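Local coordinates for aerotolerance-related membrane protein (Bacteroides fragilis, PDB 4JDU) that binds calcium through a von Willebrand factor type A domain and is probably involved in aerotolerance, though its molecular role is not established, at residues S18-A23 against I169-N174; G149-I154 against N158-D163. The protein carries 6 engineered substitutions. All coordinates share one frame; numbering follows the deposited sequence.

Both contacts lie at the calcium end of the von Willebrand factor A domain, on the same side of its centre. Contact 1 sits beside the metal, with S18 and S20 as ligands. Contact 2 is nested in the chain between the segments of contact 1 and lies further out; the centres are about 9 Å apart. The contacts meet through a two-stranded antiparallel sheet of 150-151 and 170-171, where T171 N probably bonds to A150 O at 2.9 Å. I169 N probably bonds to R161 O at the same distance. The metal loop joins in directly, with I152 CG2 3.3 Å from N19 O. The nearest I152 side-chain atom is about 7 Å from calcium.

Contact 1: S18-A23 against I169-N174; sequences SNSMLA and IVTRLN. With CA (calcium ion), chain C.
T171 meets S20 and A23 with the two branches of its side chain. The contact is small and buried, and no hydrogen bond crosses it. T171 OG1 lies 3.4 Å from S20 CB. T171 CG2 packs against A23 CB at 3.7 Å. T171 OG1 is turned opposite the backbone N (chi1 172°), and this puts CG2 on the A23 side. S20 and A23 can both face T171 because the 3-10 segment 19-22 brings them to the same side. A23 N bonds to S20 O within that turn.

S20 is also a metal ligand. Its OG binds calcium at 2.4 Å and also hydrogen-bonds D117. S18 OG binds calcium at 2.3 Å and is hydrogen-bonded to D16. T89 is the third protein ligand. Two water oxygens also bind the ion; one of them accepts a hydrogen bond from S20 N. T171 thus packs on the carbon of a ligand residue and does not touch the metal. The D-x-S-x-S sequence from D16 to S20, together with T89 and D117, is the metal-ion-dependent adhesion site (MIDAS) of von Willebrand factor A domains.

Contact 2: G149-I154 against N158-D163; sequences GAPIPI and NDFRRD
D159 meets I154 through its backbone: I154 N donates to D159 O at 3.2 Å. The D159 carboxylate turns to its own segment instead. It is gripped side-on by R162, whose NE reaches OD2 and whose NH2 reaches OD1, a salt bridge. D159 OD1 also takes a weak bond from F160 N.

F160 is next, opposite P153. The F160 ring lies beside P151. P151 CG sits over one face of the ring, 3.9 Å from its centroid, a CH-pi contact. The approach is 24° off the ring normal and shifted toward the rim. P151 CB touches F160 CD1 at 3.6 Å. P153 CA comes to the same ring atom obliquely. F160 CA also makes a CA-H...O contact of 3.2 Å with I152 O.

P153 and F160 form a single antiparallel beta bridge, a non-hydrogen-bonded pair with bonds before and after it. It belongs to a hairpin-like excursion between strands 150-151 and 170-171. The second of its two bonds runs from R161 N to I152 O, at 2.8 Å with an N-H...O angle of 159°.

The R161 side chain starts toward the first segment and bends at chi2 (-76°). This carries its guanidinium across I154. I154 CG1 lies over one face, 3.5 Å from R161 NE, while I154 CD1 reaches back to the F160 carbonyl. Nearer the backbone, R161 CG packs on I152 CG2 at 3.8 Å. Two waters tie the segments together. One accepts from R161 NE, in the guanidinium plane, and donates to P153 O. The other links I152 N to R161 O.

R162 points away from the first segment. Its NH1 is held by G166 O, and this helps fix the guanidinium that grips D159.

Contact 1: S18-A23 against I169-N174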
ATOM      1  N   SER A  18       8.320   1.951  -3.718  1.00 15.36           N
ATOM      2  CA  SER A  18       9.026   2.829  -4.642  1.00 16.30           C
ATOM      3  C   SER A  18       9.858   3.842  -3.880  1.00 15.96           C
ATOM      4  O   SER A  18       9.682   4.045  -2.674  1.00 15.23           O
ATOM      5  CB  SER A  18       8.050   3.527  -5.596  1.00 20.48           C
ATOM      6  OG  SER A  18       7.217   4.467  -4.928  1.00 19.44           O
ATOM      7  N   ASN A  19      10.759   4.497  -4.597  1.00 17.08           N
ATOM      8  CA  ASN A  19      11.731   5.370  -3.957  0.51 17.15           C
ATOM      9  C   ASN A  19      11.111   6.520  -3.159  1.00 16.43           C
ATOM     10  O   ASN A  19      11.644   6.913  -2.131  1.00 15.68           O
ATOM     11  CB  ASN A  19      12.740   5.895  -4.980  0.51 20.36           C
ATOM     12  CG  ASN A  19      14.168   5.602  -4.575  0.51 28.77           C
ATOM     13  OD1 ASN A  19      14.795   6.390  -3.869  0.51 31.70           O
ATOM     14  ND2 ASN A  19      14.681   4.452  -4.993  0.51 32.57           N
ATOM     15  N   SER A  20       9.973   7.042  -3.610  1.00 16.00           N
ATOM     16  CA  SER A  20       9.356   8.160  -2.894  1.00 14.74           C
ATOM     17  C   SER A  20       8.925   7.791  -1.470  1.00 15.31           C
ATOM     18  O   SER A  20       8.765   8.667  -0.617  1.00 15.40           O
ATOM     19  CB  SER A  20       8.176   8.737  -3.676  1.00 17.24           C
ATOM     20  OG  SER A  20       7.177   7.750  -3.863  1.00 16.50           O
HETATM   21  N   MSE A  21       8.721   6.499  -1.218  1.00 14.30           N
HETATM   22  CA  MSE A  21       8.335   6.043   0.119  1.00 16.07           C
HETATM   23  C   MSE A  21       9.453   6.205   1.146  1.00 13.90           C
HETATM   24  O   MSE A  21       9.225   6.061   2.353  1.00 14.00           O
HETATM   25  CB  MSE A  21       7.825   4.598   0.058  1.00 10.61           C
HETATM   26  CG  MSE A  21       6.570   4.460  -0.815  1.00 16.15           C
HETATM   27 SE   MSE A  21       4.981   5.154   0.076  0.75 16.19          SE
HETATM   28  CE  MSE A  21       4.778   3.719   1.391  1.00 15.64           C
ATOM     29  N   LEU A  22      10.659   6.537   0.690  1.00 14.84           N
ATOM     30  CA  LEU A  22      11.751   6.796   1.626  1.00 14.94           C
ATOM     31  C   LEU A  22      11.742   8.233   2.170  1.00 14.54           C
ATOM     32  O   LEU A  22      12.515   8.559   3.069  1.00 15.70           O
ATOM     33  CB  LEU A  22      13.105   6.439   1.013  1.00 14.85           C
ATOM     34  CG  LEU A  22      13.273   4.944   0.718  1.00 17.33           C
ATOM     35  CD1 LEU A  22      14.486   4.708  -0.153  1.00 21.27           C
ATOM     36  CD2 LEU A  22      13.382   4.140   1.994  1.00 19.58           C
ATOM     37  N   ALA A  23      10.858   9.079   1.652  1.00 13.88           N
ATOM     38  CA  ALA A  23      10.689  10.421   2.215  1.00 13.62           C
ATOM     39  C   ALA A  23      10.351  10.345   3.704  1.00 16.91           C
ATOM     40  O   ALA A  23       9.660   9.420   4.150  1.00 15.33           O
ATOM     41  CB  ALA A  23       9.615  11.203   1.463  1.00 14.48           C
ATOM     42  N   ILE A 169      14.377  16.197  -5.976  1.00 20.57           N
ATOM     43  CA  ILE A 169      13.008  15.737  -6.155  1.00 18.08           C
ATOM     44  C   ILE A 169      12.198  15.976  -4.885  1.00 20.38           C
ATOM     45  O   ILE A 169      12.626  15.638  -3.779  1.00 20.35           O
ATOM     46  CB  ILE A 169      12.978  14.231  -6.508  1.00 19.12           C
ATOM     47  CG1 ILE A 169      13.570  13.999  -7.905  1.00 23.98           C
ATOM     48  CG2 ILE A 169      11.559  13.692  -6.428  1.00 19.55           C
ATOM     49  CD1 ILE A 169      13.967  12.536  -8.162  1.00 22.60           C
ATOM     50  N   VAL A 170      11.023  16.569  -5.042  1.00 20.47           N
ATOM     51  CA  VAL A 170      10.105  16.701  -3.925  1.00 17.63           C
ATOM     52  C   VAL A 170       8.894  15.829  -4.203  1.00 19.00           C
ATOM     53  O   VAL A 170       8.260  15.945  -5.255  1.00 23.27           O
ATOM     54  CB  VAL A 170       9.662  18.165  -3.732  1.00 23.16           C
ATOM     55  CG1 VAL A 170       8.617  18.262  -2.635  1.00 23.84           C
ATOM     56  CG2 VAL A 170      10.868  19.036  -3.407  1.00 26.51           C
ATOM     57  N   THR A 171       8.598  14.943  -3.263  1.00 16.67           N
ATOM     58  CA  THR A 171       7.454  14.045  -3.379  1.00 15.83           C
ATOM     59  C   THR A 171       6.364  14.430  -2.391  1.00 19.04           C
ATOM     60  O   THR A 171       6.653  14.742  -1.239  1.00 18.33           O
ATOM     61  CB  THR A 171       7.860  12.571  -3.170  1.00 14.92           C
ATOM     62  OG1 THR A 171       6.675  11.769  -3.111  1.00 18.44           O
ATOM     63  CG2 THR A 171       8.672  12.378  -1.874  1.00 18.08           C
ATOM     64  N   ARG A 172       5.117  14.405  -2.858  1.00 17.88           N
ATOM     65  CA  ARG A 172       3.973  14.820  -2.056  1.00 19.63           C
ATOM     66  C   ARG A 172       2.923  13.719  -2.012  1.00 20.65           C
ATOM     67  O   ARG A 172       2.724  13.001  -2.991  1.00 23.30           O
ATOM     68  CB  ARG A 172       3.339  16.077  -2.668  1.00 18.87           C
ATOM     69  CG  ARG A 172       4.240  17.291  -2.697  1.00 19.68           C
ATOM     70  CD  ARG A 172       3.634  18.466  -3.468  1.00 24.62           C
ATOM     71  NE  ARG A 172       4.553  19.599  -3.487  1.00 27.63           N
ATOM     72  CZ  ARG A 172       5.568  19.720  -4.339  1.00 27.76           C
ATOM     73  NH1 ARG A 172       5.791  18.776  -5.246  1.00 27.17           N
ATOM     74  NH2 ARG A 172       6.368  20.772  -4.284  1.00 31.35           N
ATOM     75  N   LEU A 173       2.249  13.587  -0.876  1.00 19.36           N
ATOM     76  CA  LEU A 173       1.063  12.733  -0.816  1.00 16.54           C
ATOM     77  C   LEU A 173       0.052  13.254  -1.823  1.00 20.35           C
ATOM     78  O   LEU A 173      -0.281  14.443  -1.816  1.00 21.33           O
ATOM     79  CB  LEU A 173       0.450  12.771   0.582  1.00 18.63           C
ATOM     80  CG  LEU A 173      -0.895  12.041   0.711  1.00 17.07           C
ATOM     81  CD1 LEU A 173      -0.692  10.548   0.765  1.00 21.46           C
ATOM     82  CD2 LEU A 173      -1.629  12.523   1.948  1.00 22.57           C
ATOM     83  N   ASN A 174      -0.412  12.374  -2.706  1.00 18.36           N
ATOM     84  CA  ASN A 174      -1.447  12.730  -3.670  1.00 21.77           C
ATOM     85  C   ASN A 174      -2.791  12.264  -3.154  1.00 22.26           C
ATOM     86  O   ASN A 174      -3.279  11.191  -3.519  1.00 22.40           O
ATOM     87  CB  ASN A 174      -1.158  12.107  -5.038  1.00 21.85           C
ATOM     88  CG  ASN A 174      -2.097  12.626  -6.125  1.00 31.08           C
ATOM     89  OD1 ASN A 174      -3.206  13.089  -5.844  1.00 27.07           O
ATOM     90  ND2 ASN A 174      -1.655  12.544  -7.373  1.00 40.81           N
TER
HETATM   91 CA    CA C 302       6.475   6.475  -5.744  0.54 16.09          CA
HETATM   92  O   HOH W   1       8.997   6.778  -6.484  1.00 30.70           O
HETATM   93  O   HOH W   2       6.570   8.703  -6.799  1.00 52.55           O

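Contact 2: G149-I154 against N158-D163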
ATOM      1  N   GLY A 149       5.179  18.302   0.906  1.00 30.23           N
ATOM      2  CA  GLY A 149       6.326  17.938   0.092  1.00 38.42           C
ATOM      3  C   GLY A 149       7.611  17.742   0.875  1.00 29.97           C
ATOM      4  O   GLY A 149       8.023  18.621   1.640  1.00 38.44           O
ATOM      5  N   ALA A 150       8.256  16.593   0.676  1.00 21.66           N
ATOM      6  CA  ALA A 150       9.574  16.351   1.264  1.00 19.07           C
ATOM      7  C   ALA A 150      10.516  15.757   0.224  1.00 18.45           C
ATOM      8  O   ALA A 150      10.064  15.132  -0.743  1.00 17.56           O
ATOM      9  CB  ALA A 150       9.460  15.420   2.466  1.00 21.60           C
ATOM     10  N   PRO A 151      11.836  15.928   0.417  1.00 16.40           N
ATOM     11  CA  PRO A 151      12.804  15.275  -0.468  1.00 18.10           C
ATOM     12  C   PRO A 151      13.013  13.814  -0.082  1.00 15.89           C
ATOM     13  O   PRO A 151      12.509  13.370   0.955  1.00 15.85           O
ATOM     14  CB  PRO A 151      14.086  16.071  -0.211  1.00 19.74           C
ATOM     15  CG  PRO A 151      13.974  16.477   1.217  1.00 18.66           C
ATOM     16  CD  PRO A 151      12.499  16.739   1.457  1.00 18.24           C
ATOM     17  N   ILE A 152      13.733  13.073  -0.917  1.00 15.51           N
ATOM     18  CA  ILE A 152      13.980  11.653  -0.673  1.00 14.43           C
ATOM     19  C   ILE A 152      15.452  11.450  -0.278  1.00 14.90           C
ATOM     20  O   ILE A 152      16.345  11.592  -1.116  1.00 15.60           O
ATOM     21  CB  ILE A 152      13.641  10.836  -1.925  1.00 14.65           C
ATOM     22  CG1 ILE A 152      12.222  11.164  -2.410  1.00 16.80           C
ATOM     23  CG2 ILE A 152      13.802   9.341  -1.644  1.00 15.10           C
ATOM     24  CD1 ILE A 152      11.940  10.655  -3.805  1.00 17.20           C
ATOM     25  N   PRO A 153      15.707  11.101   0.991  1.00 14.22           N
ATOM     26  CA  PRO A 153      17.102  10.933   1.426  1.00 15.40           C
ATOM     27  C   PRO A 153      17.730   9.672   0.857  1.00 17.26           C
ATOM     28  O   PRO A 153      17.065   8.653   0.634  1.00 16.28           O
ATOM     29  CB  PRO A 153      16.983  10.813   2.949  1.00 17.09           C
ATOM     30  CG  PRO A 153      15.601  10.209   3.160  1.00 18.09           C
ATOM     31  CD  PRO A 153      14.749  10.865   2.090  1.00 17.80           C
ATOM     32  N   ILE A 154      19.034   9.757   0.633  1.00 15.48           N
ATOM     33  CA  ILE A 154      19.842   8.639   0.173  1.00 15.71           C
ATOM     34  C   ILE A 154      20.635   8.088   1.361  1.00 13.29           C
ATOM     35  O   ILE A 154      21.383   8.821   2.013  1.00 14.34           O
ATOM     36  CB  ILE A 154      20.794   9.108  -0.957  1.00 15.27           C
ATOM     37  CG1 ILE A 154      19.984   9.626  -2.150  1.00 18.02           C
ATOM     38  CG2 ILE A 154      21.729   7.993  -1.390  1.00 14.73           C
ATOM     39  CD1 ILE A 154      20.808  10.440  -3.158  1.00 20.50           C
ATOM     40  N   ASN A 158      24.657  12.579   2.498  1.00 15.78           N
ATOM     41  CA  ASN A 158      24.017  13.782   2.995  1.00 16.92           C
ATOM     42  C   ASN A 158      23.035  14.373   1.997  1.00 17.28           C
ATOM     43  O   ASN A 158      22.328  15.336   2.303  1.00 22.19           O
ATOM     44  CB  ASN A 158      25.071  14.816   3.383  1.00 17.92           C
ATOM     45  CG  ASN A 158      25.809  14.423   4.630  1.00 25.63           C
ATOM     46  OD1 ASN A 158      25.211  13.892   5.566  1.00 22.51           O
ATOM     47  ND2 ASN A 158      27.114  14.643   4.643  1.00 26.47           N
ATOM     48  N   ASP A 159      22.982  13.789   0.805  1.00 16.01           N
ATOM     49  CA  ASP A 159      22.172  14.353  -0.268  1.00 17.57           C
ATOM     50  C   ASP A 159      20.844  13.617  -0.451  1.00 17.13           C
ATOM     51  O   ASP A 159      20.562  12.592   0.200  1.00 17.25           O
ATOM     52  CB  ASP A 159      22.970  14.314  -1.573  1.00 17.86           C
ATOM     53  CG  ASP A 159      22.564  15.405  -2.553  1.00 17.85           C
ATOM     54  OD1 ASP A 159      21.783  16.320  -2.200  1.00 21.06           O
ATOM     55  OD2 ASP A 159      23.065  15.353  -3.696  1.00 24.45           O
ATOM     56  N   PHE A 160      20.031  14.170  -1.345  1.00 17.62           N
ATOM     57  CA  PHE A 160      18.699  13.654  -1.646  1.00 17.10           C
ATOM     58  C   PHE A 160      18.639  13.274  -3.117  1.00 18.27           C
ATOM     59  O   PHE A 160      19.485  13.702  -3.912  1.00 17.39           O
ATOM     60  CB  PHE A 160      17.664  14.740  -1.348  1.00 18.49           C
ATOM     61  CG  PHE A 160      17.743  15.279   0.052  1.00 16.91           C
ATOM     62  CD1 PHE A 160      17.100  14.625   1.102  1.00 18.61           C
ATOM     63  CD2 PHE A 160      18.455  16.431   0.321  1.00 23.59           C
ATOM     64  CE1 PHE A 160      17.171  15.110   2.398  1.00 17.50           C
ATOM     65  CE2 PHE A 160      18.537  16.931   1.617  1.00 27.65           C
ATOM     66  CZ  PHE A 160      17.890  16.268   2.658  1.00 22.59           C
ATOM     67  N   ARG A 161      17.641  12.476  -3.483  1.00 15.53           N
ATOM     68  CA  ARG A 161      17.478  12.059  -4.872  1.00 15.61           C
ATOM     69  C   ARG A 161      17.183  13.255  -5.772  1.00 17.79           C
ATOM     70  O   ARG A 161      16.398  14.150  -5.417  1.00 17.86           O
ATOM     71  CB  ARG A 161      16.337  11.037  -5.003  1.00 15.84           C
ATOM     72  CG  ARG A 161      16.580   9.737  -4.271  1.00 16.93           C
ATOM     73  CD  ARG A 161      17.562   8.868  -5.036  1.00 24.48           C
ATOM     74  NE  ARG A 161      17.942   7.685  -4.275  1.00 22.29           N
ATOM     75  CZ  ARG A 161      18.944   6.882  -4.618  1.00 20.99           C
ATOM     76  NH1 ARG A 161      19.653   7.137  -5.713  1.00 22.46           N
ATOM     77  NH2 ARG A 161      19.241   5.831  -3.863  1.00 21.18           N
ATOM     78  N   ARG A 162      17.823  13.271  -6.936  1.00 18.23           N
ATOM     79  CA  ARG A 162      17.660  14.358  -7.894  1.00 18.69           C
ATOM     80  C   ARG A 162      17.136  13.857  -9.229  1.00 28.57           C
ATOM     81  O   ARG A 162      17.331  12.693  -9.587  1.00 25.58           O
ATOM     82  CB  ARG A 162      18.986  15.095  -8.095  1.00 22.14           C
ATOM     83  CG  ARG A 162      19.506  15.724  -6.818  1.00 19.82           C
ATOM     84  CD  ARG A 162      20.946  16.196  -6.920  1.00 23.64           C
ATOM     85  NE  ARG A 162      21.344  16.798  -5.653  1.00 24.17           N
ATOM     86  CZ  ARG A 162      21.200  18.084  -5.357  1.00 24.94           C
ATOM     87  NH1 ARG A 162      20.698  18.927  -6.254  1.00 25.16           N
ATOM     88  NH2 ARG A 162      21.575  18.534  -4.171  1.00 28.07           N
ATOM     89  N   ASP A 163      16.465  14.742  -9.962  1.00 25.92           N
ATOM     90  CA  ASP A 163      15.994  14.416 -11.306  1.00 32.51           C
ATOM     91  C   ASP A 163      17.128  14.539 -12.319  1.00 36.63           C
ATOM     92  O   ASP A 163      18.271  14.803 -11.947  1.00 33.35           O
ATOM     93  CB  ASP A 163      14.791  15.286 -11.707  1.00 37.16           C
ATOM     94  CG  ASP A 163      15.099  16.786 -11.708  1.00 37.41           C
ATOM     95  OD1 ASP A 163      16.280  17.185 -11.784  1.00 33.43           O
ATOM     96  OD2 ASP A 163      14.131  17.580 -11.657  1.00 36.40           O
TER
HETATM   97  O   HOH W   3      14.763  14.090  -3.231  1.00 17.68           O
HETATM   98  O   HOH W   4      16.784   7.139  -1.694  1.00 22.65           O